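Local coordinates for protein MymaA.19257.a.B3 (Mycobacterium marinum, PDB 6Q10) that is of unknown function but provides the soluble LytR_C-family domain of a membrane-anchored, secreted mycobacterial protein, probably with a role at the cell envelope, at residues A[30-35]-A[49-54]; A[54-59]-A[92-97]; A[65-70]-A[77-82]; A[127-132]-A[144-149]; A[45-50]-A[116-121]. One frame throughout, in Å; residues are numbered along the deposited sequence.

Contact 1 (A[30-35]-A[49-54]); sequences TKVRVL and GALKDL
Val-32 on strand 32-36 and Leu-51 on helix 43-54 form the closest backbone pair of the contact, with CA atoms 9.1 Å apart, so the two elements are separated by a full layer of side chains. That layer is built by one leucine methyl and two valines. Leu-51 extends its chain from CB through CG to CD1 (chi2 172°), which carries CD1 as far from its own CA as the side chain allows and brings it to the strand. There it meets Val-34 tip to tip, with 3.8 Å between Leu-51 CD1 and Val-34 CG2. The approach to Val-32 differs: the side chains lie roughly perpendicular, and Val-32 CG1 stands 4.1 Å from Leu-51 CD1. Both valines hold CG1 anti to the backbone N (chi1 176° in Val-32, -175° in Val-34), yet they offer different branches to the same methyl, CG1 from the first and CG2 from the second. Arg-33, between them, points its CB away from the helix and forms a salt bridge with Asp-111. Leu-51 also packs on Phe-56 and Pro-59 of the following loop and on Val-94 of helix 85-94, while Val-32 reaches Val-91 of that same helix. The elements belong to the beta-alpha-beta unit made by strand 32-36, helix 43-54 and strand 60-63. All three touching residues are buried, and no hydrogen bond crosses between the segments; the helix is therefore seated here by apolar van der Waals packing, with shape rather than directional bonding setting the fit.

Contact 2 (A[54-59]-A[92-97]); sequences LGFTQP and WLVAPC
Val-94, at the end of helix 85-94, receives Leu-54 on one methyl and Phe-56 on the other. The firmer half is the Leu-54 pair: its CD1 lies 4.0 Å from Val-94 CG1, the side chains running past each other in opposite senses. Val-94 has chi1 -67°, which places CG1 beside the backbone N and CG2 between N and the carbonyl carbon, so the two branches diverge to separate partners. Phe-56 is looser, its CZ standing 4.4 Å from Val-94 CG2, and the methyl sits obliquely to the ring. Behind Val-94, Ile-127 and Leu-131 of helix 125-132 continue the apolar packing. Thr-57 and Gln-58, by contrast, are on the solvent side of the turn. There, in the one of its two conformers described here, Gln-58 NE2 meets a lone pair of Pro-59 O in the carbonyl plane at 3.1 Å, with an N-H...O angle of 136°; the second conformer makes this bond doubtful. Gly-55 makes the sharp change of direction between Leu-54 and Phe-56: its phi is positive (115°), and two bonds run back into the last helical turn. That is a Schellman motif, ending the helix of a beta-alpha-beta unit before strand 60-63.

Contact 3 (A[65-70]-A[77-82]); sequences PVYADT and QIRFGT
Gln-77, whose amide reaches across to Tyr-67, has its OE1 gripped side-on by two nitrogens of Arg-79. Arg-79 NE and Arg-79 NH2 each stand 2.9 Å from Gln-77 OE1, which lies in the guanidinium plane; NE approaches nearly along the C=O axis (161°), whereas NH2 is tilted out of the carbonyl plane. This pair of hydrogen bonds to one oxygen fixes the rotation of the amide and leaves Gln-77 NE2 facing Tyr-67 OH, to which it donates at 3.1 Å through a bent hydrogen bond. Amide and tyrosine ring are turned 75° apart. Gln-77 and Arg-79 belong to strand 76-80, an inner strand of the mixed sheet between 99-102 and 110-114, and 65-70 is in the loop that follows edge strand 60-63. The guanidinium also touches the Tyr-67 ring at its edge, Arg-79 NH2 lying 3.3 Å from Tyr-67 CD2, with the two planes only 28° apart. Val-66 and Arg-79 reach toward each other from opposite directions, with Val-66 CG2 3.4 Å from Arg-79 NH1. That nitrogen forms a salt bridge with Asp-64, whose carboxylate also accepts the backbone N-H groups of Val-66 and Tyr-67, the first closing an Asx turn.

Contact 4 (A[127-132]-A[144-149]); sequences IDAVLS and PTLIAK
Val-130 lies between Leu-146 and Ile-147, and the two neighbours meet it in different ways. Against Leu-146 it passes in the opposite direction, so that Val-130 CG2 rests 3.8 Å from Leu-146 CB, at the root of the leucine rather than its end. Against Ile-147 it stands at about a right angle: Val-130 CG1 is 3.9 Å from Ile-147 CG1, and Val-130 CG2 is 4.0 Å from that same atom, so the isoleucine CG1 is straddled by both valine methyls. This fork follows from the valine torsion (chi1 177°), which sets CG1 beside the carbonyl carbon and CG2 beside the backbone N. Leu-146 runs on past Val-130 and places CD1 3.7 Å from Ala-129 CB, toward the more open edge of the interface, where a bound 1,2-ethanediol, probably from the crystallisation liquor, lies about 4 Å from the side chain of Ala-129. The inner side is closed by Leu-93 of helix 85-94, which Val-130 also touches, while Ile-147 packs on Pro-24 and Pro-142. A polar tie beside the apolar patch, the salt bridge of Lys-149 with Asp-126, joins the helices as well. The backbones come as near as 7.1 Å between Val-130 CA and Ile-147 CA, and the short helical axes approach to 9.6 Å with their directions 134° apart. Helices 125-132 and 144-153, joined by a long stretch without helix or strand, thus form an obliquely antiparallel helix-loop-helix pair at the C-terminal end of the domain.

Contact 5 (A[45-50]-A[116-121]); sequences ADVAGA and TDFTTL
Val-47 offers one methyl to each of two partners in the loop: CG2 to Phe-118 and CG1 to Leu-121. Its torsion (chi1 169°) sends CG1 anti to the backbone N and CG2 anti to the carbonyl carbon, a spread wide enough for both. On the loop side, Phe-118 holds CG anti to its own backbone N (chi1 -166°), which brings Phe-118 CE1 to 3.6 Å from Val-47 CG2, the methyl standing obliquely to the ring. The other branch is a little less close, with Val-47 CG1 4.0 Å from Leu-121 CD2. Leu-121 instead keeps CG beside its backbone N (chi1 -62°) and extends CD1 onward, so its two methyls divide: CD1 reaches Ala-50 CB at 3.7 Å, and CD2, besides meeting Val-47, lies in the plane of the Phe-118 ring at its edge. The helix is 43-54 of the beta-alpha-beta unit formed with strands 32-36 and 60-63, and the loop is the connection from strand 110-114 to helix 125-132; Val-47 thereby packs from the helix on the loop as well as on Leu-112 and Leu-114 of strand 110-114 and on Val-34 of strand 32-36. Leu-121 also touches Leu-51 and Leu-54 farther along the same helix. A polar bond joins the loop to the beginning of that helix too, where Phe-118 O accepts a hydrogen bond from Gln-43 NE2.

In the fold
Helix 43-54 ties three of the contacts together. Contact 1 and contact 5 share Gly-49 and Ala-50, with centres about 9 Å apart, and contact 1 and contact 2 share Leu-54, with centres about 6 Å apart. Leu-121 of contact 5 places CD1 3.8 Å from Leu-54 CD1, joining contact 2 as well. Contact 2 passes the packing on to contact 4, where Leu-131 CD1 lies 3.9 Å from Val-94 CG1. Contact 3 is remote from contact 4, their centres about 26 Å apart on opposite sides of the chain's centre, but it touches contact 2 through Ile-78 CD1, 3.6 Å from Trp-92 CA. No active site is known here; the disulfide Cys-97 to Cys-155 links 92-97 to the C-terminus.

Contact 1 (A[30-35]-A[49-54])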
# COMPACT_ATOMS: atom_id res chain seq x y z
N THR A 30 -7.89 -2.75 -8.14
CA THR A 30 -7.52 -1.77 -7.14
C THR A 30 -7.63 -0.36 -7.70
O THR A 30 -7.60 -0.14 -8.91
CB THR A 30 -6.08 -1.98 -6.61
OG1 THR A 30 -5.14 -1.85 -7.69
CG2 THR A 30 -5.90 -3.35 -5.93
N LYS A 31 -7.73 0.61 -6.78
CA LYS A 31 -7.81 2.03 -7.12
C LYS A 31 -6.83 2.75 -6.19
O LYS A 31 -7.23 3.26 -5.13
CB LYS A 31 -9.21 2.54 -6.98
N VAL A 32 -5.56 2.82 -6.57
CA VAL A 32 -4.50 3.38 -5.73
C VAL A 32 -4.05 4.74 -6.23
O VAL A 32 -3.88 4.96 -7.44
CB VAL A 32 -3.29 2.41 -5.68
CG1 VAL A 32 -2.13 2.99 -4.90
CG2 VAL A 32 -3.70 1.10 -5.04
N ARG A 33 -3.85 5.67 -5.30
CA ARG A 33 -3.27 6.98 -5.54
C ARG A 33 -1.96 7.02 -4.77
O ARG A 33 -1.96 6.75 -3.58
CB ARG A 33 -4.16 8.11 -5.04
CG ARG A 33 -5.56 8.13 -5.55
CD ARG A 33 -6.18 9.47 -5.14
NE ARG A 33 -7.62 9.53 -5.42
CZ ARG A 33 -8.57 9.14 -4.57
NH1 ARG A 33 -8.24 8.67 -3.37
NH2 ARG A 33 -9.85 9.22 -4.91
N VAL A 34 -0.87 7.38 -5.45
CA VAL A 34 0.43 7.56 -4.78
C VAL A 34 0.60 9.06 -4.53
O VAL A 34 0.50 9.86 -5.46
CB VAL A 34 1.58 7.01 -5.62
CG1 VAL A 34 2.89 7.12 -4.83
CG2 VAL A 34 1.29 5.55 -6.00
N LEU A 35 0.81 9.43 -3.27
CA LEU A 35 0.88 10.83 -2.86
C LEU A 35 2.27 11.10 -2.30
O LEU A 35 2.73 10.39 -1.40
CB LEU A 35 -0.20 11.17 -1.81
CG LEU A 35 -1.65 10.91 -2.26
CD1 LEU A 35 -2.62 11.23 -1.17
CD2 LEU A 35 -1.97 11.72 -3.52
N GLY A 49 4.39 4.11 -11.25
CA GLY A 49 4.82 3.28 -12.38
C GLY A 49 5.29 1.91 -11.93
O GLY A 49 5.00 0.91 -12.59
N ALA A 50 6.00 1.84 -10.80
CA ALA A 50 6.46 0.54 -10.30
C ALA A 50 5.28 -0.35 -9.91
O ALA A 50 5.31 -1.56 -10.15
CB ALA A 50 7.40 0.74 -9.11
N LEU A 51 4.25 0.24 -9.30
CA LEU A 51 3.02 -0.49 -8.98
C LEU A 51 2.33 -0.99 -10.25
O LEU A 51 1.87 -2.14 -10.31
CB LEU A 51 2.07 0.39 -8.18
CG LEU A 51 2.51 0.70 -6.75
CD1 LEU A 51 1.57 1.73 -6.20
CD2 LEU A 51 2.43 -0.58 -5.87
N LYS A 52 2.21 -0.12 -11.25
CA LYS A 52 1.63 -0.56 -12.52
C LYS A 52 2.39 -1.75 -13.08
O LYS A 52 1.79 -2.73 -13.55
CB LYS A 52 1.62 0.60 -13.52
CG LYS A 52 0.82 0.28 -14.78
CD LYS A 52 0.82 1.44 -15.75
CE LYS A 52 0.06 1.10 -17.02
NZ LYS A 52 -0.31 2.35 -17.74
N ASP A 53 3.73 -1.71 -13.01
CA ASP A 53 4.53 -2.81 -13.55
C ASP A 53 4.27 -4.12 -12.83
O ASP A 53 4.41 -5.20 -13.43
CB ASP A 53 6.01 -2.46 -13.48
CG ASP A 53 6.40 -1.36 -14.43
OD1 ASP A 53 5.61 -1.09 -15.36
OD2 ASP A 53 7.49 -0.78 -14.27
N LEU A 54 3.91 -4.06 -11.54
CA LEU A 54 3.57 -5.25 -10.76
C LEU A 54 2.18 -5.78 -11.06
O LEU A 54 1.85 -6.90 -10.64
CB LEU A 54 3.65 -4.96 -9.26
CG LEU A 54 5.02 -4.63 -8.69
CD1 LEU A 54 4.80 -4.13 -7.29
CD2 LEU A 54 5.94 -5.85 -8.71

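Contact 2 (A[54-59]-A[92-97])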
# COMPACT_ATOMS: atom_id res chain seq x y z
N LEU A 54 3.91 -4.06 -11.54
CA LEU A 54 3.57 -5.25 -10.76
C LEU A 54 2.18 -5.78 -11.06
O LEU A 54 1.85 -6.90 -10.64
CB LEU A 54 3.65 -4.96 -9.26
CG LEU A 54 5.02 -4.63 -8.69
CD1 LEU A 54 4.80 -4.13 -7.29
CD2 LEU A 54 5.94 -5.85 -8.71
N GLY A 55 1.35 -5.02 -11.75
CA GLY A 55 0.02 -5.47 -12.06
C GLY A 55 -1.10 -4.68 -11.43
O GLY A 55 -2.26 -5.01 -11.68
N PHE A 56 -0.80 -3.65 -10.62
CA PHE A 56 -1.85 -2.79 -10.08
C PHE A 56 -2.44 -1.97 -11.22
O PHE A 56 -1.71 -1.47 -12.06
CB PHE A 56 -1.31 -1.83 -9.02
CG PHE A 56 -0.97 -2.48 -7.70
CD1 PHE A 56 0.24 -3.16 -7.54
CD2 PHE A 56 -1.82 -2.36 -6.60
CE1 PHE A 56 0.56 -3.74 -6.29
CE2 PHE A 56 -1.49 -2.95 -5.37
CZ PHE A 56 -0.30 -3.61 -5.23
N THR A 57 -3.77 -1.85 -11.24
CA THR A 57 -4.40 -0.91 -12.16
C THR A 57 -3.70 0.43 -12.02
O THR A 57 -3.41 0.87 -10.91
CB THR A 57 -5.88 -0.78 -11.83
OG1 THR A 57 -6.46 -2.09 -11.93
CG2 THR A 57 -6.56 0.15 -12.81
N GLN A 58 -3.40 1.06 -13.16
CA GLN A 58 -2.54 2.23 -13.18
C GLN A 58 -2.84 3.19 -12.03
O GLN A 58 -3.90 3.82 -12.00
CB GLN A 58 -2.68 2.98 -14.50
CG GLN A 58 -2.05 4.38 -14.49
CD GLN A 58 -0.55 4.35 -14.69
OE1 GLN A 58 -0.08 4.31 -15.83
NE2 GLN A 58 0.21 4.40 -13.60
N PRO A 59 -1.93 3.34 -11.08
CA PRO A 59 -2.18 4.28 -9.98
C PRO A 59 -1.98 5.70 -10.44
O PRO A 59 -1.32 5.99 -11.45
CB PRO A 59 -1.13 3.89 -8.93
CG PRO A 59 -0.79 2.51 -9.24
CD PRO A 59 -0.83 2.42 -10.73
N TRP A 92 0.03 -2.94 1.11
CA TRP A 92 0.89 -3.15 2.28
C TRP A 92 1.92 -4.25 2.06
O TRP A 92 2.96 -4.26 2.73
CB TRP A 92 -0.02 -3.45 3.49
CG TRP A 92 0.58 -3.32 4.84
CD1 TRP A 92 1.47 -2.39 5.28
CD2 TRP A 92 0.30 -4.17 5.96
NE1 TRP A 92 1.74 -2.61 6.63
CE2 TRP A 92 1.05 -3.71 7.05
CE3 TRP A 92 -0.51 -5.31 6.11
CZ2 TRP A 92 1.00 -4.34 8.30
CZ3 TRP A 92 -0.56 -5.92 7.36
CH2 TRP A 92 0.19 -5.43 8.42
N LEU A 93 1.65 -5.19 1.15
CA LEU A 93 2.64 -6.20 0.81
C LEU A 93 3.92 -5.58 0.27
O LEU A 93 5.02 -6.05 0.57
CB LEU A 93 2.06 -7.14 -0.26
CG LEU A 93 0.92 -8.00 0.24
CD1 LEU A 93 0.27 -8.66 -0.98
CD2 LEU A 93 1.41 -9.08 1.23
N VAL A 94 3.79 -4.54 -0.56
CA VAL A 94 4.95 -3.96 -1.21
C VAL A 94 5.40 -2.67 -0.52
O VAL A 94 6.49 -2.16 -0.84
CB VAL A 94 4.70 -3.74 -2.72
CG1 VAL A 94 4.56 -5.12 -3.41
CG2 VAL A 94 3.44 -2.88 -2.97
N ALA A 95 4.63 -2.16 0.43
CA ALA A 95 5.06 -1.04 1.29
C ALA A 95 4.85 -1.44 2.75
O ALA A 95 4.05 -0.84 3.47
CB ALA A 95 4.26 0.22 0.95
N PRO A 96 5.55 -2.48 3.21
CA PRO A 96 5.18 -3.09 4.49
C PRO A 96 5.52 -2.26 5.71
O PRO A 96 5.06 -2.62 6.81
CB PRO A 96 5.98 -4.41 4.48
CG PRO A 96 7.19 -4.11 3.59
CD PRO A 96 6.59 -3.24 2.50
N CYS A 97 6.34 -1.22 5.59
CA CYS A 97 6.75 -0.48 6.77
C CYS A 97 6.03 0.86 6.88
O CYS A 97 6.46 1.74 7.63
CB CYS A 97 8.27 -0.33 6.80
SG CYS A 97 9.03 -2.01 6.96

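Contact 3 (A[65-70]-A[77-82])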
# COMPACT_ATOMS: atom_id res chain seq x y z
N PRO A 65 -1.92 16.44 0.13
CA PRO A 65 -2.37 17.69 0.75
C PRO A 65 -2.32 17.69 2.27
O PRO A 65 -2.31 18.79 2.86
CB PRO A 65 -3.81 17.85 0.23
CG PRO A 65 -4.26 16.50 -0.12
CD PRO A 65 -3.03 15.65 -0.43
N VAL A 66 -2.28 16.52 2.92
CA VAL A 66 -2.31 16.49 4.37
C VAL A 66 -0.98 16.99 4.93
O VAL A 66 -0.93 17.92 5.75
CB VAL A 66 -2.64 15.08 4.89
CG1 VAL A 66 -2.58 15.07 6.42
CG2 VAL A 66 -4.00 14.64 4.40
N TYR A 67 0.12 16.40 4.49
CA TYR A 67 1.46 16.81 4.89
C TYR A 67 2.07 17.79 3.88
O TYR A 67 3.22 17.67 3.48
CB TYR A 67 2.35 15.59 5.08
CG TYR A 67 1.95 14.73 6.26
CD1 TYR A 67 2.50 14.94 7.53
CD2 TYR A 67 0.99 13.75 6.13
CE1 TYR A 67 2.12 14.17 8.61
CE2 TYR A 67 0.60 12.97 7.20
CZ TYR A 67 1.15 13.19 8.44
OH TYR A 67 0.75 12.40 9.50
N ALA A 68 1.28 18.77 3.46
CA ALA A 68 1.75 19.71 2.44
C ALA A 68 2.81 20.66 2.97
O ALA A 68 3.69 21.09 2.21
CB ALA A 68 0.56 20.49 1.87
N ASP A 69 2.76 21.02 4.25
CA ASP A 69 3.65 22.04 4.78
C ASP A 69 4.80 21.48 5.60
O ASP A 69 5.78 22.20 5.83
CB ASP A 69 2.86 23.04 5.62
CG ASP A 69 1.91 23.86 4.79
OD1 ASP A 69 2.37 24.43 3.79
OD2 ASP A 69 0.70 23.91 5.12
N THR A 70 4.67 20.24 6.05
CA THR A 70 5.74 19.49 6.69
C THR A 70 5.80 18.13 6.01
O THR A 70 4.75 17.51 5.79
CB THR A 70 5.48 19.29 8.18
OG1 THR A 70 4.22 18.63 8.35
CG2 THR A 70 5.47 20.62 8.92
N GLN A 77 2.46 6.19 4.68
CA GLN A 77 1.16 5.79 5.22
C GLN A 77 0.35 5.13 4.12
O GLN A 77 0.57 5.40 2.94
CB GLN A 77 0.34 7.00 5.74
CG GLN A 77 1.04 7.72 6.82
CD GLN A 77 0.33 9.00 7.23
OE1 GLN A 77 -0.46 9.57 6.46
NE2 GLN A 77 0.63 9.46 8.45
N ILE A 78 -0.57 4.26 4.50
CA ILE A 78 -1.60 3.77 3.59
C ILE A 78 -2.93 4.19 4.18
O ILE A 78 -3.24 3.83 5.32
CB ILE A 78 -1.52 2.25 3.39
CG1 ILE A 78 -0.16 1.87 2.82
CG2 ILE A 78 -2.63 1.78 2.42
CD1 ILE A 78 0.08 0.34 2.80
N ARG A 79 -3.68 5.00 3.44
CA ARG A 79 -4.93 5.58 3.92
C ARG A 79 -6.08 5.00 3.10
O ARG A 79 -6.00 4.93 1.87
CB ARG A 79 -4.93 7.10 3.79
CG ARG A 79 -3.76 7.82 4.46
CD ARG A 79 -3.85 9.30 4.12
NE ARG A 79 -2.67 10.01 4.61
CZ ARG A 79 -2.21 11.14 4.11
NH1 ARG A 79 -2.84 11.73 3.09
NH2 ARG A 79 -1.11 11.70 4.62
N PHE A 80 -7.15 4.60 3.78
CA PHE A 80 -8.22 3.87 3.10
C PHE A 80 -9.48 3.95 3.96
O PHE A 80 -9.43 4.32 5.13
CB PHE A 80 -7.84 2.40 2.88
CG PHE A 80 -7.45 1.70 4.15
CD1 PHE A 80 -8.35 0.93 4.86
CD2 PHE A 80 -6.16 1.82 4.64
CE1 PHE A 80 -7.99 0.30 6.03
CE2 PHE A 80 -5.78 1.18 5.82
CZ PHE A 80 -6.71 0.43 6.51
N GLY A 81 -10.60 3.59 3.35
CA GLY A 81 -11.82 3.34 4.07
C GLY A 81 -12.10 1.85 4.10
O GLY A 81 -11.44 1.05 3.44
N THR A 82 -13.17 1.49 4.81
CA THR A 82 -13.45 0.07 4.99
C THR A 82 -13.63 -0.64 3.66
O THR A 82 -13.16 -1.78 3.49
CB THR A 82 -14.68 -0.09 5.88
OG1 THR A 82 -14.40 0.51 7.16
CG2 THR A 82 -14.99 -1.57 6.07

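Contact 4 (A[127-132]-A[144-149])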
# COMPACT_ATOMS: atom_id res chain seq x y z
N ILE A 127 6.98 -12.14 -1.00
CA ILE A 127 6.08 -11.14 -1.55
C ILE A 127 5.71 -11.50 -2.98
O ILE A 127 4.54 -11.44 -3.38
CB ILE A 127 6.73 -9.74 -1.48
CG1 ILE A 127 6.84 -9.28 -0.02
CG2 ILE A 127 5.98 -8.77 -2.36
CD1 ILE A 127 7.80 -8.10 0.19
N ASP A 128 6.70 -11.91 -3.78
CA ASP A 128 6.43 -12.26 -5.17
C ASP A 128 5.46 -13.42 -5.27
O ASP A 128 4.59 -13.43 -6.15
CB ASP A 128 7.73 -12.57 -5.89
CG ASP A 128 8.60 -11.33 -6.09
OD1 ASP A 128 8.25 -10.24 -5.57
OD2 ASP A 128 9.65 -11.46 -6.75
N ALA A 129 5.59 -14.41 -4.38
CA ALA A 129 4.65 -15.52 -4.36
C ALA A 129 3.24 -15.04 -4.08
O ALA A 129 2.29 -15.43 -4.76
CB ALA A 129 5.09 -16.56 -3.32
N VAL A 130 3.07 -14.17 -3.08
CA VAL A 130 1.73 -13.68 -2.78
C VAL A 130 1.20 -12.86 -3.97
O VAL A 130 0.04 -13.02 -4.37
CB VAL A 130 1.73 -12.86 -1.48
CG1 VAL A 130 0.33 -12.26 -1.21
CG2 VAL A 130 2.16 -13.72 -0.30
N LEU A 131 2.01 -11.96 -4.52
CA LEU A 131 1.53 -11.13 -5.63
C LEU A 131 1.07 -11.98 -6.82
O LEU A 131 0.09 -11.65 -7.48
CB LEU A 131 2.59 -10.13 -6.10
CG LEU A 131 3.00 -9.05 -5.11
CD1 LEU A 131 4.17 -8.26 -5.66
CD2 LEU A 131 1.80 -8.13 -4.83
N SER A 132 1.75 -13.10 -7.08
CA SER A 132 1.33 -13.97 -8.18
C SER A 132 -0.10 -14.49 -7.99
O SER A 132 -0.81 -14.73 -8.98
CB SER A 132 2.33 -15.13 -8.33
OG SER A 132 2.19 -16.11 -7.32
N PRO A 144 -1.97 -17.52 3.23
CA PRO A 144 -2.06 -16.76 4.48
C PRO A 144 -0.83 -16.88 5.36
O PRO A 144 -0.54 -15.95 6.12
CB PRO A 144 -3.30 -17.35 5.16
CG PRO A 144 -3.38 -18.73 4.60
CD PRO A 144 -2.97 -18.59 3.16
N THR A 145 -0.11 -18.01 5.30
CA THR A 145 1.12 -18.14 6.08
C THR A 145 2.19 -17.18 5.60
O THR A 145 2.94 -16.61 6.41
CB THR A 145 1.66 -19.57 6.00
OG1 THR A 145 0.67 -20.49 6.48
CG2 THR A 145 2.94 -19.71 6.83
N LEU A 146 2.35 -17.03 4.28
CA LEU A 146 3.32 -16.07 3.78
C LEU A 146 2.90 -14.67 4.12
O LEU A 146 3.75 -13.84 4.45
CB LEU A 146 3.51 -16.19 2.27
CG LEU A 146 4.11 -17.48 1.75
CD1 LEU A 146 4.28 -17.31 0.26
CD2 LEU A 146 5.42 -17.79 2.42
N ILE A 147 1.61 -14.35 3.98
CA ILE A 147 1.17 -12.99 4.31
C ILE A 147 1.50 -12.68 5.76
O ILE A 147 2.04 -11.61 6.09
CB ILE A 147 -0.33 -12.83 4.02
CG1 ILE A 147 -0.54 -12.89 2.53
CG2 ILE A 147 -0.83 -11.51 4.61
CD1 ILE A 147 -2.02 -13.02 2.09
N ALA A 148 1.16 -13.62 6.65
CA ALA A 148 1.47 -13.43 8.06
C ALA A 148 2.96 -13.28 8.28
O ALA A 148 3.39 -12.39 9.03
CB ALA A 148 0.92 -14.60 8.88
N LYS A 149 3.78 -14.08 7.59
CA LYS A 149 5.23 -14.01 7.78
C LYS A 149 5.80 -12.67 7.32
O LYS A 149 6.67 -12.09 7.98
CB LYS A 149 5.92 -15.17 7.05
CG LYS A 149 7.45 -15.05 7.09
CD LYS A 149 8.12 -16.09 6.21
CE LYS A 149 9.61 -15.82 6.06
NZ LYS A 149 10.24 -16.72 5.06

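Contact 5 (A[45-50]-A[116-121])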
# COMPACT_ATOMS: atom_id res chain seq x y z
N ALA A 45 5.35 9.59 -8.96
CA ALA A 45 5.20 9.06 -10.31
C ALA A 45 6.03 7.79 -10.49
O ALA A 45 5.58 6.85 -11.16
CB ALA A 45 5.61 10.12 -11.34
N ASP A 46 7.25 7.77 -9.94
CA ASP A 46 8.10 6.58 -10.04
C ASP A 46 7.43 5.39 -9.38
O ASP A 46 7.40 4.29 -9.95
CB ASP A 46 9.46 6.83 -9.40
CG ASP A 46 10.27 7.85 -10.13
OD1 ASP A 46 10.03 8.04 -11.35
OD2 ASP A 46 11.16 8.46 -9.50
N VAL A 47 6.88 5.59 -8.18
CA VAL A 47 6.29 4.47 -7.45
C VAL A 47 4.99 4.03 -8.11
O VAL A 47 4.71 2.83 -8.22
CB VAL A 47 6.09 4.83 -5.96
CG1 VAL A 47 5.23 3.78 -5.23
CG2 VAL A 47 7.44 4.97 -5.29
N ALA A 48 4.18 4.99 -8.58
CA ALA A 48 2.97 4.62 -9.33
C ALA A 48 3.31 3.76 -10.55
O ALA A 48 2.61 2.77 -10.85
CB ALA A 48 2.22 5.89 -9.76
N GLY A 49 4.39 4.11 -11.25
CA GLY A 49 4.82 3.28 -12.38
C GLY A 49 5.29 1.91 -11.93
O GLY A 49 5.00 0.91 -12.59
N ALA A 50 6.00 1.84 -10.80
CA ALA A 50 6.46 0.54 -10.30
C ALA A 50 5.28 -0.35 -9.91
O ALA A 50 5.31 -1.56 -10.15
CB ALA A 50 7.40 0.74 -9.11
N THR A 116 9.45 10.77 3.84
CA THR A 116 10.82 11.15 3.51
C THR A 116 11.74 9.95 3.43
O THR A 116 12.75 9.99 2.72
CB THR A 116 11.38 12.13 4.54
OG1 THR A 116 11.34 11.53 5.84
CG2 THR A 116 10.57 13.41 4.55
N ASP A 117 11.41 8.88 4.15
CA ASP A 117 12.28 7.72 4.27
C ASP A 117 12.00 6.64 3.24
O ASP A 117 12.77 5.68 3.15
CB ASP A 117 12.12 7.11 5.65
CG ASP A 117 12.40 8.10 6.76
OD1 ASP A 117 12.93 9.21 6.50
OD2 ASP A 117 12.11 7.76 7.92
N PHE A 118 10.90 6.74 2.50
CA PHE A 118 10.61 5.76 1.47
C PHE A 118 11.73 5.72 0.44
O PHE A 118 12.22 6.77 0.00
CB PHE A 118 9.28 6.08 0.78
CG PHE A 118 8.76 4.95 -0.05
CD1 PHE A 118 9.13 4.83 -1.37
CD2 PHE A 118 7.93 4.01 0.52
CE1 PHE A 118 8.66 3.77 -2.13
CE2 PHE A 118 7.45 2.94 -0.25
CZ PHE A 118 7.83 2.85 -1.58
N THR A 119 12.12 4.51 0.03
CA THR A 119 13.07 4.36 -1.07
C THR A 119 12.41 3.62 -2.23
O THR A 119 12.05 4.26 -3.22
CB THR A 119 14.35 3.66 -0.62
OG1 THR A 119 14.03 2.44 0.06
CG2 THR A 119 15.19 4.57 0.29
N THR A 120 12.19 2.31 -2.11
CA THR A 120 11.61 1.51 -3.18
C THR A 120 10.54 0.59 -2.60
O THR A 120 10.47 0.36 -1.39
CB THR A 120 12.68 0.66 -3.88
OG1 THR A 120 13.22 -0.27 -2.94
CG2 THR A 120 13.81 1.52 -4.41
N LEU A 121 9.68 0.08 -3.48
CA LEU A 121 8.77 -0.99 -3.09
C LEU A 121 9.56 -2.21 -2.64
O LEU A 121 10.68 -2.48 -3.10
CB LEU A 121 7.86 -1.37 -4.26
CG LEU A 121 6.92 -0.28 -4.79
CD1 LEU A 121 6.18 -0.86 -5.96
CD2 LEU A 121 5.98 0.13 -3.68